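Local coordinates for protein glucoamylase (Thermoanaerobacterium thermosaccharolyticum, PDB 1LF6) that catalyses the hydrolysis of alpha-1,4-linked glucans from their non-reducing ends with release of beta-D-glucose, and probably also hydrolyses isomaltose, at residues A[563-568]-A[596-601]; A[404-409]-A[675-680]; A[484-489]-A[543-548]; A[423-428]-A[479-484]. All blocks are in the same frame, centred on the assembly; numbering follows the deposited sequence.

Contact 1: A[563-568]-A[596-601]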
loop_
_atom_site.group_PDB
_atom_site.type_symbol
_atom_site.label_atom_id
_atom_site.label_comp_id
_atom_site.label_asym_id
_atom_site.label_seq_id
_atom_site.Cartn_x
_atom_site.Cartn_y
_atom_site.Cartn_z
ATOM N N ILE A 563 6.850 11.599 22.565
ATOM C CA ILE A 563 6.823 10.693 21.426
ATOM C C ILE A 563 7.455 11.203 20.141
ATOM O O ILE A 563 7.087 10.776 19.041
ATOM C CB ILE A 563 5.373 10.229 21.134
ATOM C CG1 ILE A 563 4.469 11.443 20.923
ATOM C CG2 ILE A 563 4.853 9.384 22.306
ATOM C CD1 ILE A 563 3.033 11.090 20.563
ATOM N N LYS A 564 8.398 12.125 20.278
ATOM C CA LYS A 564 9.119 12.644 19.126
ATOM C C LYS A 564 10.505 12.011 19.153
ATOM O O LYS A 564 11.092 11.831 20.221
ATOM C CB LYS A 564 9.262 14.166 19.195
ATOM C CG LYS A 564 10.106 14.734 18.056
ATOM C CD LYS A 564 10.363 16.224 18.191
ATOM C CE LYS A 564 11.226 16.705 17.024
ATOM N NZ LYS A 564 11.609 18.137 17.131
ATOM N N VAL A 565 11.012 11.639 17.986
ATOM C CA VAL A 565 12.349 11.059 17.895
ATOM C C VAL A 565 13.075 11.644 16.688
ATOM O O VAL A 565 12.547 11.639 15.575
ATOM C CB VAL A 565 12.319 9.517 17.728
ATOM C CG1 VAL A 565 13.738 8.997 17.488
ATOM C CG2 VAL A 565 11.724 8.858 18.973
ATOM N N ASP A 566 14.273 12.172 16.917
ATOM C CA ASP A 566 15.089 12.721 15.838
ATOM C C ASP A 566 15.962 11.594 15.291
ATOM O O ASP A 566 16.992 11.264 15.877
ATOM C CB ASP A 566 16.001 13.843 16.350
ATOM C CG ASP A 566 15.293 15.175 16.456
ATOM O OD1 ASP A 566 14.795 15.663 15.418
ATOM O OD2 ASP A 566 15.241 15.734 17.574
ATOM N N THR A 567 15.551 10.996 14.181
ATOM C CA THR A 567 16.332 9.916 13.588
ATOM C C THR A 567 17.442 10.518 12.730
ATOM O O THR A 567 17.436 11.716 12.443
ATOM C CB THR A 567 15.481 9.040 12.653
ATOM O OG1 THR A 567 15.211 9.778 11.456
ATOM C CG2 THR A 567 14.168 8.656 13.311
ATOM N N PRO A 568 18.414 9.696 12.312
ATOM C CA PRO A 568 19.472 10.264 11.477
ATOM C C PRO A 568 18.970 10.660 10.081
ATOM O O PRO A 568 19.744 11.121 9.251
ATOM C CB PRO A 568 20.536 9.159 11.453
ATOM C CG PRO A 568 19.775 7.923 11.718
ATOM C CD PRO A 568 18.764 8.337 12.755
ATOM N N GLY A 596 5.111 -0.283 18.567
ATOM C CA GLY A 596 4.845 0.634 17.471
ATOM C C GLY A 596 6.062 1.493 17.176
ATOM O O GLY A 596 6.735 1.956 18.091
ATOM N N ARG A 597 6.350 1.718 15.901
ATOM C CA ARG A 597 7.515 2.514 15.552
ATOM C C ARG A 597 7.137 3.888 15.003
ATOM O O ARG A 597 6.000 4.334 15.162
ATOM C CB ARG A 597 8.388 1.725 14.570
ATOM C CG ARG A 597 8.753 0.324 15.088
ATOM C CD ARG A 597 9.680 0.358 16.323
ATOM N NE ARG A 597 9.879 -0.967 16.918
ATOM C CZ ARG A 597 10.809 -1.258 17.827
ATOM N NH1 ARG A 597 11.644 -0.324 18.256
ATOM N NH2 ARG A 597 10.901 -2.487 18.319
ATOM N N LEU A 598 8.096 4.561 14.378
ATOM C CA LEU A 598 7.891 5.901 13.830
ATOM C C LEU A 598 7.166 5.907 12.491
ATOM O O LEU A 598 7.449 5.092 11.622
ATOM C CB LEU A 598 9.241 6.606 13.688
ATOM C CG LEU A 598 9.845 7.330 14.902
ATOM C CD1 LEU A 598 9.345 6.750 16.207
ATOM C CD2 LEU A 598 11.364 7.249 14.810
ATOM N N TRP A 599 6.241 6.847 12.328
ATOM C CA TRP A 599 5.469 6.948 11.099
ATOM C C TRP A 599 5.836 8.160 10.256
ATOM O O TRP A 599 5.559 9.299 10.635
ATOM C CB TRP A 599 3.970 7.007 11.415
ATOM C CG TRP A 599 3.390 5.711 11.920
ATOM C CD1 TRP A 599 3.874 4.927 12.929
ATOM C CD2 TRP A 599 2.192 5.078 11.460
ATOM N NE1 TRP A 599 3.051 3.847 13.127
ATOM C CE2 TRP A 599 2.010 3.913 12.239
ATOM C CE3 TRP A 599 1.254 5.381 10.465
ATOM C CZ2 TRP A 599 0.924 3.047 12.053
ATOM C CZ3 TRP A 599 0.173 4.521 10.280
ATOM C CH2 TRP A 599 0.019 3.365 11.074
ATOM N N PRO A 600 6.477 7.939 9.100
ATOM C CA PRO A 600 6.808 9.120 8.299
ATOM C C PRO A 600 5.530 9.911 7.995
ATOM O O PRO A 600 5.573 11.114 7.742
ATOM C CB PRO A 600 7.479 8.531 7.047
ATOM C CG PRO A 600 7.226 7.039 7.128
ATOM C CD PRO A 600 7.163 6.741 8.592
ATOM N N LEU A 601 4.390 9.224 8.029
ATOM C CA LEU A 601 3.100 9.877 7.798
ATOM C C LEU A 601 2.952 11.033 8.787
ATOM O O LEU A 601 2.522 12.120 8.419
ATOM C CB LEU A 601 1.949 8.885 8.010
ATOM C CG LEU A 601 0.527 9.453 8.140
ATOM C CD1 LEU A 601 0.123 10.179 6.864
ATOM C CD2 LEU A 601 -0.446 8.317 8.435
#
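Leu598 meets Val565 and Thr567 chiefly through one methyl group, CD2, and this is a worked example of one leucine branch fitting against one face of a short strand. Its CD2 reaches the Thr567 methyl tip to tip, with CG2 of Thr567 and CD2 of Leu598 tightly packed at 3.5 Å. The approach to valine differs in kind: the two side chains cross at about a right angle, and Leu598 CD2 lies 3.8 Å from Val565 CB, with Val565 CG1 only slightly farther. The chi2 of Leu598, 25°, is far from a staggered value, so the placing of its methyls is somewhat strained or less certain. No hydrogen bond joins the segments. Thr567 divides its two branches: its methyl serves the apolar contact, while OG1 bonds to Gly570 O and Lys569 N and so pins the turn that follows the strand.

Val565 and Thr567, two residues apart, present the same face of strand 564-567, which forms a beta-hairpin with strand 570-573. Leu598 also touches Ser572 on that second strand. It lies just before helix 600-612, whose first residue, Pro600, shares Phe627 of helix 618-627 with Thr567.

Contact 2: A[404-409]-A[675-680]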
loop_
_atom_site.group_PDB
_atom_site.type_symbol
_atom_site.label_atom_id
_atom_site.label_comp_id
_atom_site.label_asym_id
_atom_site.label_seq_id
_atom_site.Cartn_x
_atom_site.Cartn_y
_atom_site.Cartn_z
ATOM N N LEU A 404 -14.950 15.908 1.165
ATOM C CA LEU A 404 -14.464 15.733 -0.199
ATOM C C LEU A 404 -15.529 16.211 -1.200
ATOM O O LEU A 404 -15.207 16.826 -2.207
ATOM C CB LEU A 404 -14.131 14.258 -0.459
ATOM C CG LEU A 404 -13.526 13.898 -1.821
ATOM C CD1 LEU A 404 -12.257 14.680 -2.057
ATOM C CD2 LEU A 404 -13.239 12.393 -1.868
ATOM N N SER A 405 -16.795 15.920 -0.916
ATOM C CA SER A 405 -17.879 16.344 -1.788
ATOM C C SER A 405 -17.853 17.864 -1.910
ATOM O O SER A 405 -18.098 18.426 -2.980
ATOM C CB SER A 405 -19.228 15.894 -1.223
ATOM O OG SER A 405 -19.374 14.491 -1.328
ATOM N N TYR A 406 -17.543 18.526 -0.803
ATOM C CA TYR A 406 -17.477 19.975 -0.781
ATOM C C TYR A 406 -16.319 20.515 -1.621
ATOM O O TYR A 406 -16.499 21.431 -2.418
ATOM C CB TYR A 406 -17.345 20.477 0.659
ATOM C CG TYR A 406 -16.868 21.904 0.742
ATOM C CD1 TYR A 406 -15.532 22.195 1.017
ATOM C CD2 TYR A 406 -17.734 22.964 0.475
ATOM C CE1 TYR A 406 -15.069 23.500 1.017
ATOM C CE2 TYR A 406 -17.282 24.275 0.471
ATOM C CZ TYR A 406 -15.949 24.533 0.738
ATOM O OH TYR A 406 -15.492 25.823 0.690
ATOM N N ARG A 407 -15.129 19.954 -1.435
ATOM C CA ARG A 407 -13.969 20.416 -2.182
ATOM C C ARG A 407 -14.082 20.144 -3.679
ATOM O O ARG A 407 -13.558 20.901 -4.493
ATOM C CB ARG A 407 -12.695 19.783 -1.619
ATOM C CG ARG A 407 -12.360 20.258 -0.212
ATOM C CD ARG A 407 -10.896 20.022 0.087
ATOM N NE ARG A 407 -10.047 20.799 -0.807
ATOM C CZ ARG A 407 -8.911 20.354 -1.329
ATOM N NH1 ARG A 407 -8.485 19.130 -1.047
ATOM N NH2 ARG A 407 -8.203 21.130 -2.136
ATOM N N LEU A 408 -14.764 19.064 -4.044
ATOM C CA LEU A 408 -14.949 18.734 -5.450
ATOM C C LEU A 408 -16.203 19.429 -5.987
ATOM O O LEU A 408 -16.561 19.272 -7.151
ATOM C CB LEU A 408 -15.066 17.215 -5.627
ATOM C CG LEU A 408 -13.731 16.462 -5.511
ATOM C CD1 LEU A 408 -13.961 14.968 -5.484
ATOM C CD2 LEU A 408 -12.846 16.843 -6.676
ATOM N N LYS A 409 -16.852 20.210 -5.125
ATOM C CA LYS A 409 -18.065 20.934 -5.485
ATOM C C LYS A 409 -19.108 20.017 -6.101
ATOM O O LYS A 409 -19.823 20.396 -7.032
ATOM C CB LYS A 409 -17.735 22.082 -6.446
ATOM C CG LYS A 409 -16.875 23.158 -5.807
ATOM C CD LYS A 409 -16.643 24.325 -6.743
ATOM C CE LYS A 409 -15.824 25.416 -6.059
ATOM N NZ LYS A 409 -15.649 26.612 -6.934
ATOM N N PRO A 675 -10.400 22.661 4.079
ATOM C CA PRO A 675 -11.651 23.230 3.567
ATOM C C PRO A 675 -11.809 24.666 4.081
ATOM O O PRO A 675 -11.952 24.895 5.280
ATOM C CB PRO A 675 -12.709 22.269 4.108
ATOM C CG PRO A 675 -12.092 21.784 5.411
ATOM C CD PRO A 675 -10.655 21.551 5.018
ATOM N N ASP A 676 -11.774 25.627 3.164
ATOM C CA ASP A 676 -11.845 27.040 3.523
ATOM C C ASP A 676 -13.016 27.506 4.379
ATOM O O ASP A 676 -12.836 28.349 5.256
ATOM C CB ASP A 676 -11.771 27.917 2.265
ATOM C CG ASP A 676 -12.743 27.482 1.201
ATOM O OD1 ASP A 676 -13.149 28.328 0.376
ATOM O OD2 ASP A 676 -13.097 26.287 1.184
ATOM N N ILE A 677 -14.211 26.980 4.144
ATOM C CA ILE A 677 -15.353 27.425 4.933
ATOM C C ILE A 677 -15.232 27.031 6.395
ATOM O O ILE A 677 -15.749 27.723 7.269
ATOM C CB ILE A 677 -16.687 26.908 4.359
ATOM C CG1 ILE A 677 -17.128 25.613 5.017
ATOM C CG2 ILE A 677 -16.517 26.606 2.927
ATOM C CD1 ILE A 677 -18.436 25.084 4.445
ATOM N N VAL A 678 -14.547 25.928 6.669
ATOM C CA VAL A 678 -14.368 25.499 8.047
ATOM C C VAL A 678 -13.382 26.462 8.698
ATOM O O VAL A 678 -13.637 27.002 9.777
ATOM C CB VAL A 678 -13.789 24.075 8.133
ATOM C CG1 VAL A 678 -13.589 23.695 9.594
ATOM C CG2 VAL A 678 -14.715 23.090 7.434
ATOM N N TYR A 679 -12.255 26.675 8.025
ATOM C CA TYR A 679 -11.225 27.571 8.520
ATOM C C TYR A 679 -11.786 28.973 8.765
ATOM O O TYR A 679 -11.553 29.573 9.817
ATOM C CB TYR A 679 -10.069 27.644 7.516
ATOM C CG TYR A 679 -9.054 28.719 7.826
ATOM C CD1 TYR A 679 -8.054 28.512 8.773
ATOM C CD2 TYR A 679 -9.122 29.964 7.199
ATOM C CE1 TYR A 679 -7.149 29.520 9.093
ATOM C CE2 TYR A 679 -8.224 30.978 7.513
ATOM C CZ TYR A 679 -7.242 30.751 8.460
ATOM O OH TYR A 679 -6.366 31.757 8.778
ATOM N N LYS A 680 -12.531 29.491 7.795
ATOM C CA LYS A 680 -13.091 30.831 7.912
ATOM C C LYS A 680 -14.047 30.987 9.086
ATOM O O LYS A 680 -14.103 32.044 9.707
ATOM C CB LYS A 680 -13.788 31.227 6.604
ATOM C CG LYS A 680 -12.812 31.647 5.507
ATOM C CD LYS A 680 -13.511 31.897 4.178
ATOM C CE LYS A 680 -14.098 30.607 3.613
ATOM N NZ LYS A 680 -14.762 30.801 2.295
#
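Tyr406 and Asp676 make a polar contact at the tip of an otherwise apolar one, where the end of helix 395-407 in the catalytic (alpha/alpha) barrel meets the start of the C-terminal helix 676-682. The tyrosine is the buried centre: with CG trans to the backbone N (chi1 163°) its ring extends from the helix, and its hydroxyl arrives among the first residues of the other helix. Tyr406 OH donates to Asp676 OD2; the modelled 2.5 Å is very short, and the exact place of the hydroxyl is less sure because it also lies implausibly close to Ile677. The carboxylate oxygen stands at the ring edge, near the ring plane, although the carboxylate itself is turned about 40° against the ring.

Apolar groups fill in beside this bond. CB of Pro675, the N-cap residue, lies 4.1 Å from Tyr406 CE1, the two side chains crossing at about a right angle, while Ile677 CD1 lies over one ring face. Tyr460 of helix 445-464 packs edge-to-face with Tyr406, and Ile677 touches that same helix.

The other carboxylate oxygen has its own partner: Asp676 OD1 forms a salt bridge at 3.5 Å with Lys680 NZ, one helical turn on. If the hydroxyl is placed correctly, Asp676 has a hydroxyl on one oxygen and an ammonium on the other; the lysine and the first-turn position would in any case tend to favour a negative charge.

Contact 3: A[484-489]-A[543-548]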
loop_
_atom_site.group_PDB
_atom_site.type_symbol
_atom_site.label_atom_id
_atom_site.label_comp_id
_atom_site.label_asym_id
_atom_site.label_seq_id
_atom_site.Cartn_x
_atom_site.Cartn_y
_atom_site.Cartn_z
ATOM N N LEU A 484 -17.388 22.273 22.288
ATOM C CA LEU A 484 -17.200 21.240 23.306
ATOM C C LEU A 484 -15.891 20.458 23.209
ATOM O O LEU A 484 -15.521 19.751 24.146
ATOM C CB LEU A 484 -18.369 20.256 23.265
ATOM C CG LEU A 484 -19.737 20.854 23.602
ATOM C CD1 LEU A 484 -20.798 19.786 23.486
ATOM C CD2 LEU A 484 -19.712 21.443 25.010
ATOM N N ILE A 485 -15.198 20.581 22.080
ATOM C CA ILE A 485 -13.940 19.873 21.884
ATOM C C ILE A 485 -13.012 20.041 23.085
ATOM O O ILE A 485 -12.518 19.057 23.638
ATOM C CB ILE A 485 -13.216 20.363 20.601
ATOM C CG1 ILE A 485 -13.981 19.891 19.362
ATOM C CG2 ILE A 485 -11.774 19.842 20.568
ATOM C CD1 ILE A 485 -13.385 20.373 18.056
ATOM N N ASP A 486 -12.796 21.285 23.496
ATOM C CA ASP A 486 -11.917 21.567 24.620
ATOM C C ASP A 486 -12.414 20.965 25.918
ATOM O O ASP A 486 -11.657 20.316 26.635
ATOM C CB ASP A 486 -11.740 23.079 24.790
ATOM C CG ASP A 486 -10.904 23.690 23.686
ATOM O OD1 ASP A 486 -10.671 24.915 23.718
ATOM O OD2 ASP A 486 -10.477 22.936 22.785
ATOM N N ASN A 487 -13.688 21.164 26.228
ATOM C CA ASN A 487 -14.213 20.627 27.475
ATOM C C ASN A 487 -14.234 19.109 27.525
ATOM O O ASN A 487 -14.208 18.528 28.605
ATOM C CB ASN A 487 -15.604 21.195 27.751
ATOM C CG ASN A 487 -15.545 22.527 28.491
ATOM O OD1 ASN A 487 -14.627 23.326 28.288
ATOM N ND2 ASN A 487 -16.530 22.776 29.341
ATOM N N LEU A 488 -14.249 18.460 26.368
ATOM C CA LEU A 488 -14.270 17.003 26.347
ATOM C C LEU A 488 -12.910 16.327 26.175
ATOM O O LEU A 488 -12.730 15.194 26.617
ATOM C CB LEU A 488 -15.206 16.506 25.242
ATOM C CG LEU A 488 -16.704 16.746 25.455
ATOM C CD1 LEU A 488 -17.470 16.369 24.201
ATOM C CD2 LEU A 488 -17.188 15.927 26.635
ATOM N N THR A 489 -11.941 17.011 25.573
ATOM C CA THR A 489 -10.656 16.365 25.311
ATOM C C THR A 489 -9.397 17.044 25.841
ATOM O O THR A 489 -8.319 16.453 25.822
ATOM C CB THR A 489 -10.472 16.156 23.790
ATOM O OG1 THR A 489 -10.313 17.427 23.150
ATOM C CG2 THR A 489 -11.691 15.466 23.193
ATOM N N GLY A 543 -8.972 23.204 9.986
ATOM C CA GLY A 543 -9.453 24.562 10.202
ATOM C C GLY A 543 -10.429 24.721 11.352
ATOM O O GLY A 543 -11.217 25.677 11.396
ATOM N N VAL A 544 -10.376 23.783 12.292
ATOM C CA VAL A 544 -11.259 23.793 13.451
ATOM C C VAL A 544 -10.648 24.605 14.591
ATOM O O VAL A 544 -11.365 25.255 15.352
ATOM C CB VAL A 544 -11.558 22.342 13.907
ATOM C CG1 VAL A 544 -12.402 22.340 15.171
ATOM C CG2 VAL A 544 -12.290 21.605 12.787
ATOM N N LYS A 545 -9.321 24.559 14.701
ATOM C CA LYS A 545 -8.587 25.310 15.721
ATOM C C LYS A 545 -7.460 26.079 15.036
ATOM O O LYS A 545 -6.984 25.664 13.981
ATOM C CB LYS A 545 -7.999 24.363 16.770
ATOM C CG LYS A 545 -9.040 23.640 17.623
ATOM C CD LYS A 545 -9.759 24.600 18.567
ATOM C CE LYS A 545 -10.764 23.865 19.457
ATOM N NZ LYS A 545 -11.434 24.775 20.432
ATOM N N SER A 546 -7.041 27.196 15.627
ATOM C CA SER A 546 -5.964 28.015 15.065
ATOM C C SER A 546 -4.613 27.397 15.383
ATOM O O SER A 546 -4.413 26.877 16.476
ATOM C CB SER A 546 -6.008 29.428 15.649
ATOM O OG SER A 546 -7.287 30.003 15.467
ATOM N N ALA A 547 -3.686 27.463 14.432
ATOM C CA ALA A 547 -2.354 26.906 14.634
ATOM C C ALA A 547 -1.638 27.524 15.841
ATOM O O ALA A 547 -0.774 26.883 16.441
ATOM C CB ALA A 547 -1.508 27.089 13.371
ATOM N N ASP A 548 -1.996 28.755 16.206
ATOM C CA ASP A 548 -1.353 29.406 17.346
ATOM C C ASP A 548 -2.184 29.374 18.632
ATOM O O ASP A 548 -1.897 30.093 19.589
ATOM C CB ASP A 548 -0.991 30.856 17.006
ATOM C CG ASP A 548 -2.205 31.705 16.709
ATOM O OD1 ASP A 548 -3.338 31.210 16.878
ATOM O OD2 ASP A 548 -2.024 32.874 16.309
HETATM O O HOH W 1 -13.513 23.747 21.895
HETATM O O HOH W 2 -9.523 26.584 21.881
#
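Lys545 reaches across to Ile485 and Asp486 by its end alone. From CB, directed at the helix, the chain folds once, at chi2 (-69°), and then runs extended; CB, CG and CD meet nothing of residues 484-489, though the side chain packs on Leu539 and Tyr502. CE is the first to do so: it passes 4.3 Å from Ile485 CG2 and lies 3.5 Å from Asp486 OD2. NZ then completes a salt bridge with Asp486 OD2 at 3.1 Å, a weak hydrogen bond by its geometry. The stronger partner of that oxygen is the hydroxyl of Tyr502.

Two waters share the ammonium. Lys545 NZ donates to water 1 at 2.7 Å, and this water also accepts from Asp486 N, a backbone amide that lacks a bond to the preceding turn where the helix is kinked. Water 2 links NZ to the other carboxylate oxygen, donating to Asp486 OD1 at 2.7 Å.

The lysine belongs to the loop between helices 538-541 and 550-562 of the (alpha/alpha) barrel, just after a Schellman motif closed by Gly543, and it faces the last turns of helix 468-489. Beside the ion pair, Ile485 CD1 touches Val544 CG1 at 3.6 Å, and both residues also rest on Leu539. Ile485 O accepts from both the amide and the hydroxyl of Thr489, the hydroxyl lying above the carbonyl plane.

Contact 4: A[423-428]-A[479-484]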
loop_
_atom_site.group_PDB
_atom_site.type_symbol
_atom_site.label_atom_id
_atom_site.label_comp_id
_atom_site.label_asym_id
_atom_site.label_seq_id
_atom_site.Cartn_x
_atom_site.Cartn_y
_atom_site.Cartn_z
ATOM N N ASP A 423 -26.832 13.084 8.603
ATOM C CA ASP A 423 -27.889 12.661 9.519
ATOM C C ASP A 423 -27.405 11.524 10.410
ATOM O O ASP A 423 -27.784 11.433 11.574
ATOM C CB ASP A 423 -29.134 12.206 8.750
ATOM C CG ASP A 423 -29.827 13.353 8.018
ATOM O OD1 ASP A 423 -29.707 14.512 8.467
ATOM O OD2 ASP A 423 -30.503 13.084 7.006
ATOM N N PHE A 424 -26.567 10.653 9.858
ATOM C CA PHE A 424 -26.041 9.535 10.629
ATOM C C PHE A 424 -25.110 10.053 11.730
ATOM O O PHE A 424 -25.178 9.604 12.875
ATOM C CB PHE A 424 -25.292 8.567 9.711
ATOM C CG PHE A 424 -24.752 7.358 10.417
ATOM C CD1 PHE A 424 -23.393 7.063 10.372
ATOM C CD2 PHE A 424 -25.597 6.517 11.133
ATOM C CE1 PHE A 424 -22.884 5.947 11.033
ATOM C CE2 PHE A 424 -25.098 5.401 11.796
ATOM C CZ PHE A 424 -23.739 5.116 11.746
ATOM N N ILE A 425 -24.250 11.001 11.379
ATOM C CA ILE A 425 -23.319 11.589 12.334
ATOM C C ILE A 425 -24.041 12.286 13.490
ATOM O O ILE A 425 -23.645 12.153 14.646
ATOM C CB ILE A 425 -22.397 12.619 11.647
ATOM C CG1 ILE A 425 -21.446 11.904 10.684
ATOM C CG2 ILE A 425 -21.606 13.406 12.691
ATOM C CD1 ILE A 425 -20.667 12.843 9.791
ATOM N N ILE A 426 -25.091 13.039 13.178
ATOM C CA ILE A 426 -25.839 13.754 14.206
ATOM C C ILE A 426 -26.571 12.794 15.131
ATOM O O ILE A 426 -26.865 13.120 16.281
ATOM C CB ILE A 426 -26.854 14.731 13.575
ATOM C CG1 ILE A 426 -26.095 15.837 12.835
ATOM C CG2 ILE A 426 -27.776 15.310 14.656
ATOM C CD1 ILE A 426 -26.962 16.982 12.376
ATOM N N LYS A 427 -26.847 11.600 14.628
ATOM C CA LYS A 427 -27.541 10.581 15.400
ATOM C C LYS A 427 -26.646 9.916 16.442
ATOM O O LYS A 427 -27.106 9.575 17.532
ATOM C CB LYS A 427 -28.093 9.522 14.453
ATOM C CG LYS A 427 -29.553 9.238 14.644
ATOM C CD LYS A 427 -30.095 8.353 13.545
ATOM C CE LYS A 427 -30.361 9.145 12.278
ATOM N NZ LYS A 427 -31.242 8.370 11.360
ATOM N N ILE A 428 -25.367 9.735 16.124
ATOM C CA ILE A 428 -24.469 9.074 17.071
ATOM C C ILE A 428 -23.309 9.897 17.622
ATOM O O ILE A 428 -22.760 9.562 18.671
ATOM C CB ILE A 428 -23.903 7.779 16.465
ATOM C CG1 ILE A 428 -23.209 8.078 15.137
ATOM C CG2 ILE A 428 -25.028 6.767 16.270
ATOM C CD1 ILE A 428 -22.555 6.870 14.512
ATOM N N ASP A 479 -21.294 23.813 15.388
ATOM C CA ASP A 479 -20.872 24.876 16.289
ATOM C C ASP A 479 -20.860 24.394 17.737
ATOM O O ASP A 479 -19.953 24.725 18.506
ATOM C CB ASP A 479 -21.804 26.086 16.166
ATOM C CG ASP A 479 -21.644 26.822 14.841
ATOM O OD1 ASP A 479 -22.405 27.782 14.609
ATOM O OD2 ASP A 479 -20.759 26.453 14.037
ATOM N N ASN A 480 -21.874 23.616 18.101
ATOM C CA ASN A 480 -21.984 23.084 19.453
ATOM C C ASN A 480 -20.817 22.147 19.755
ATOM O O ASN A 480 -20.120 22.306 20.762
ATOM C CB ASN A 480 -23.312 22.335 19.617
ATOM C CG ASN A 480 -23.448 21.683 20.983
ATOM O OD1 ASN A 480 -23.420 22.360 22.014
ATOM N ND2 ASN A 480 -23.597 20.364 20.999
ATOM N N TRP A 481 -20.604 21.172 18.880
ATOM C CA TRP A 481 -19.515 20.219 19.068
ATOM C C TRP A 481 -18.159 20.916 19.041
ATOM O O TRP A 481 -17.249 20.540 19.775
ATOM C CB TRP A 481 -19.572 19.130 17.992
ATOM C CG TRP A 481 -20.793 18.253 18.082
ATOM C CD1 TRP A 481 -21.809 18.345 18.995
ATOM C CD2 TRP A 481 -21.121 17.147 17.230
ATOM N NE1 TRP A 481 -22.745 17.365 18.760
ATOM C CE2 TRP A 481 -22.347 16.617 17.685
ATOM C CE3 TRP A 481 -20.498 16.553 16.124
ATOM C CZ2 TRP A 481 -22.961 15.521 17.072
ATOM C CZ3 TRP A 481 -21.110 15.462 15.516
ATOM C CH2 TRP A 481 -22.325 14.961 15.991
ATOM N N GLN A 482 -18.029 21.941 18.207
ATOM C CA GLN A 482 -16.774 22.672 18.113
ATOM C C GLN A 482 -16.465 23.339 19.452
ATOM O O GLN A 482 -15.316 23.352 19.893
ATOM C CB GLN A 482 -16.853 23.723 17.001
ATOM C CG GLN A 482 -15.504 24.301 16.542
ATOM C CD GLN A 482 -14.987 25.421 17.432
ATOM O OE1 GLN A 482 -15.754 26.088 18.127
ATOM N NE2 GLN A 482 -13.678 25.648 17.392
ATOM N N LYS A 483 -17.493 23.883 20.098
ATOM C CA LYS A 483 -17.326 24.546 21.393
ATOM C C LYS A 483 -17.072 23.542 22.523
ATOM O O LYS A 483 -16.597 23.917 23.591
ATOM C CB LYS A 483 -18.572 25.379 21.739
ATOM C CG LYS A 483 -18.747 26.679 20.955
ATOM C CD LYS A 483 -17.694 27.711 21.330
ATOM C CE LYS A 483 -18.125 29.132 20.958
ATOM N NZ LYS A 483 -18.274 29.355 19.495
ATOM N N LEU A 484 -17.388 22.273 22.288
ATOM C CA LEU A 484 -17.200 21.240 23.306
ATOM C C LEU A 484 -15.891 20.458 23.209
ATOM O O LEU A 484 -15.521 19.751 24.146
ATOM C CB LEU A 484 -18.369 20.256 23.265
ATOM C CG LEU A 484 -19.737 20.854 23.602
ATOM C CD1 LEU A 484 -20.798 19.786 23.486
ATOM C CD2 LEU A 484 -19.712 21.443 25.010
#
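Trp481 spans the gap between two helices and sets the far end of its six-membered ring against Ile425 and Ile426. Its conformation shows how a large side chain can bridge backbones whose closest CA atoms, those of Ile426 and Trp481, are 10.3 Å apart. CG lies trans to the carbonyl carbon (chi1 -66°), and chi2 is 0°, with CD1 eclipsing CA. Together these aim the benzene end of the indole, CZ3 and CH2, at helix 414-428.

Ile425 meets that end with two different groups. Its methyl CG2, placed trans to the backbone N, approaches Trp481 CZ3 at 3.5 Å. Its carbonyl oxygen stands in the plane of the indole, at the edge, with Ile425 O 3.4 Å from Trp481 CH2. An aromatic C-H edge is slightly positive, so this approach is electrostatically reasonable, although no hydrogen bond crosses the segments. The other branch of the isoleucine leads away, and the side chain also packs on Leu395 and Gln398 of helix 395-407. Ile426 offers mainly its backbone: its CA is 4.1 Å from Trp481 CH2, whereas its side chain turns along helix 468-489 to Tyr474 and Lys477.

Glu451 and Leu455 of helix 445-464 touch the tryptophan as well; Ile425 shares the first of them and Ile426 the second. Two helices running in the same direction, with the intervening helix of the chain packed against both, are the expected arrangement in the wall of an (alpha/alpha) barrel built from six helical hairpins.

Overall arrangement
Contacts 2, 3 and 4 form one neighbourhood in the barrel, whereas contact 1 stands apart. Contacts 3 and 4 use successive turns of helix 468-489 and share Leu484; their centres are 14 Å apart, and Gln482 NE2 probably donates to Val544 O between them. Contact 2 joins contact 3 directly, since Val678 and Tyr679 of the C-terminal helix pack on Gly543 and Val544. Contacts 2 and 4 do not touch, their nearest atoms being about 7 Å apart, but their helices 395-407 and 414-428 are consecutive. Contact 1, centred 25 Å or more from the others, is the one of the four not remote from the active site: Leu598 lies about 12 Å, side chain to side chain, from Trp325, a likely substrate-binding residue.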